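Local coordinates for protein putative L-alanine-DL-glutamate epimerase (Burkholderia xenovorans, PDB 3GO2) that probably acts as a magnesium-dependent racemase or epimerase of the mandelate racemase/muconate lactonizing enzyme family, at residues W177-A182 / P187-D192. Numbering follows the deposited sequence.
Sequences WRPGFA and PALNVD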
loop_
_atom_site.group_PDB
_atom_site.type_symbol
_atom_site.label_atom_id
_atom_site.label_comp_id
_atom_site.label_asym_id
_atom_site.label_seq_id
_atom_site.Cartn_x
_atom_site.Cartn_y
_atom_site.Cartn_z
ATOM N N TRP A 177 -0.116 36.576 14.648
ATOM C CA TRP A 177 0.953 35.872 13.965
ATOM C C TRP A 177 0.277 35.072 12.864
ATOM O O TRP A 177 -0.335 34.027 13.136
ATOM C CB TRP A 177 1.708 34.954 14.934
ATOM C CG TRP A 177 2.877 34.198 14.291
ATOM C CD1 TRP A 177 2.932 32.844 13.975
ATOM C CD2 TRP A 177 4.121 34.750 13.883
ATOM N NE1 TRP A 177 4.137 32.560 13.408
ATOM C CE2 TRP A 177 4.886 33.697 13.333
ATOM C CE3 TRP A 177 4.653 36.035 13.892
ATOM C CZ2 TRP A 177 6.165 33.889 12.817
ATOM C CZ3 TRP A 177 5.936 36.230 13.387
ATOM C CH2 TRP A 177 6.675 35.155 12.853
ATOM N N ARG A 178 0.394 35.563 11.624
ATOM C CA ARG A 178 -0.306 34.998 10.458
ATOM C C ARG A 178 0.635 34.908 9.251
ATOM O O ARG A 178 0.280 35.311 8.130
ATOM C CB ARG A 178 -1.522 35.844 10.076
ATOM C CG ARG A 178 -2.539 36.026 11.183
ATOM C CD ARG A 178 -3.403 37.217 10.920
ATOM N NE ARG A 178 -4.064 37.056 9.643
ATOM C CZ ARG A 178 -4.407 38.044 8.827
ATOM N NH1 ARG A 178 -4.990 37.745 7.662
ATOM N NH2 ARG A 178 -4.178 39.315 9.148
ATOM N N PRO A 179 1.839 34.345 9.463
ATOM C CA PRO A 179 2.787 34.275 8.343
ATOM C C PRO A 179 2.253 33.499 7.123
ATOM O O PRO A 179 2.659 33.758 5.987
ATOM C CB PRO A 179 4.000 33.561 8.955
ATOM C CG PRO A 179 3.438 32.717 10.008
ATOM C CD PRO A 179 2.308 33.568 10.612
ATOM N N GLY A 180 1.376 32.533 7.331
ATOM C CA GLY A 180 0.805 31.819 6.191
ATOM C C GLY A 180 0.031 32.714 5.243
ATOM O O GLY A 180 -0.136 32.376 4.064
ATOM N N PHE A 181 -0.444 33.850 5.766
ATOM C CA PHE A 181 -1.109 34.877 4.961
ATOM C C PHE A 181 -0.269 36.158 4.832
ATOM O O PHE A 181 -0.817 37.240 4.502
ATOM C CB PHE A 181 -2.493 35.207 5.540
ATOM C CG PHE A 181 -3.431 34.035 5.670
ATOM C CD1 PHE A 181 -3.470 33.004 4.737
ATOM C CD2 PHE A 181 -4.373 34.009 6.691
ATOM C CE1 PHE A 181 -4.363 31.955 4.860
ATOM C CE2 PHE A 181 -5.269 32.962 6.803
ATOM C CZ PHE A 181 -5.270 31.947 5.888
ATOM N N ALA A 182 1.052 35.999 5.034
ATOM C CA ALA A 182 2.079 37.034 4.843
ATOM C C ALA A 182 1.937 38.214 5.795
ATOM O O ALA A 182 2.315 39.343 5.454
ATOM C CB ALA A 182 2.127 37.495 3.384
ATOM N N PRO A 187 8.046 33.517 4.717
ATOM C CA PRO A 187 7.353 32.464 4.002
ATOM C C PRO A 187 7.734 31.024 4.340
ATOM O O PRO A 187 7.020 30.087 3.939
ATOM C CB PRO A 187 7.656 32.796 2.538
ATOM C CG PRO A 187 8.962 33.531 2.574
ATOM C CD PRO A 187 8.887 34.345 3.823
ATOM N N ALA A 188 8.833 30.816 5.068
ATOM C CA ALA A 188 9.184 29.479 5.528
ATOM C C ALA A 188 8.190 28.937 6.570
ATOM O O ALA A 188 8.042 27.719 6.715
ATOM C CB ALA A 188 10.607 29.468 6.086
ATOM N N LEU A 189 7.479 29.846 7.249
ATOM C CA LEU A 189 6.499 29.503 8.275
ATOM C C LEU A 189 7.126 28.693 9.419
ATOM O O LEU A 189 6.490 27.825 10.008
ATOM C CB LEU A 189 5.303 28.737 7.671
ATOM C CG LEU A 189 4.731 29.274 6.363
ATOM C CD1 LEU A 189 3.503 28.446 5.933
ATOM C CD2 LEU A 189 4.352 30.781 6.450
ATOM N N ASN A 190 8.372 29.000 9.768
ATOM C CA ASN A 190 8.995 28.320 10.907
ATOM C C ASN A 190 8.306 28.739 12.212
ATOM O O ASN A 190 7.788 29.869 12.326
ATOM C CB ASN A 190 10.487 28.634 10.980
ATOM C CG ASN A 190 11.252 28.106 9.773
ATOM O OD1 ASN A 190 11.045 26.959 9.356
ATOM N ND2 ASN A 190 12.145 28.944 9.210
ATOM N N VAL A 191 8.365 27.828 13.175
ATOM C CA VAL A 191 7.893 28.024 14.545
ATOM C C VAL A 191 9.116 28.016 15.468
ATOM O O VAL A 191 9.964 27.138 15.384
ATOM C CB VAL A 191 6.921 26.885 14.922
ATOM C CG1 VAL A 191 6.554 26.924 16.417
ATOM C CG2 VAL A 191 5.656 26.955 14.045
ATOM N N ASP A 192 9.212 29.023 16.317
ATOM C CA ASP A 192 10.332 29.154 17.244
ATOM C C ASP A 192 9.835 29.317 18.671
ATOM O O ASP A 192 8.636 29.227 18.945
ATOM C CB ASP A 192 11.262 30.313 16.829
ATOM C CG ASP A 192 10.579 31.669 16.810
ATOM O OD1 ASP A 192 9.420 31.822 17.270
ATOM O OD2 ASP A 192 11.240 32.609 16.321
HETATM O O HOH W 1 4.904 30.085 12.351
#
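L189 packs against P179 and G180 chiefly through one methyl, CD2. That carbon lies 3.5 Å from P179 O and 3.8 Å from P179 CB, while G180 N is 3.6 Å from L189 CD2. In the leucine, chi1 of -44° sets CG beside the backbone N and anti to the carbonyl carbon, and chi2 (-177°) then sends CD2 to the 3-10 turn at 179-180. No direct hydrogen bond joins the segments; the tight part is van der Waals packing of this methyl on the P179 ring and the backbone of the turn. On the other side of P179, its CD rests 3.4 Å above the W177 ring plane, displaced toward the rim.

Both segments belong to the loop that links strand 175-176 to helix 193-210 in the barrel domain of this enolase-superfamily enzyme. R178 turns away from L189 and contributes to the site where fumarate and 2-oxoglutarate bind, and N223 accepts a hydrogen bond from G180 N.

The looser side is bridged by water. W177 NE1 donates to a water 2.8 Å away, in the indole plane, and that water donates to N190 O over 2.9 Å; the nearest direct approach, W177 CZ2 to N190 O, is 4.4 Å. The N190 amide hydrogen-bonds to another subunit, OD1 to N314 ND2 and ND2 to L339 O, whereas R77 of a different subunit packs on L189.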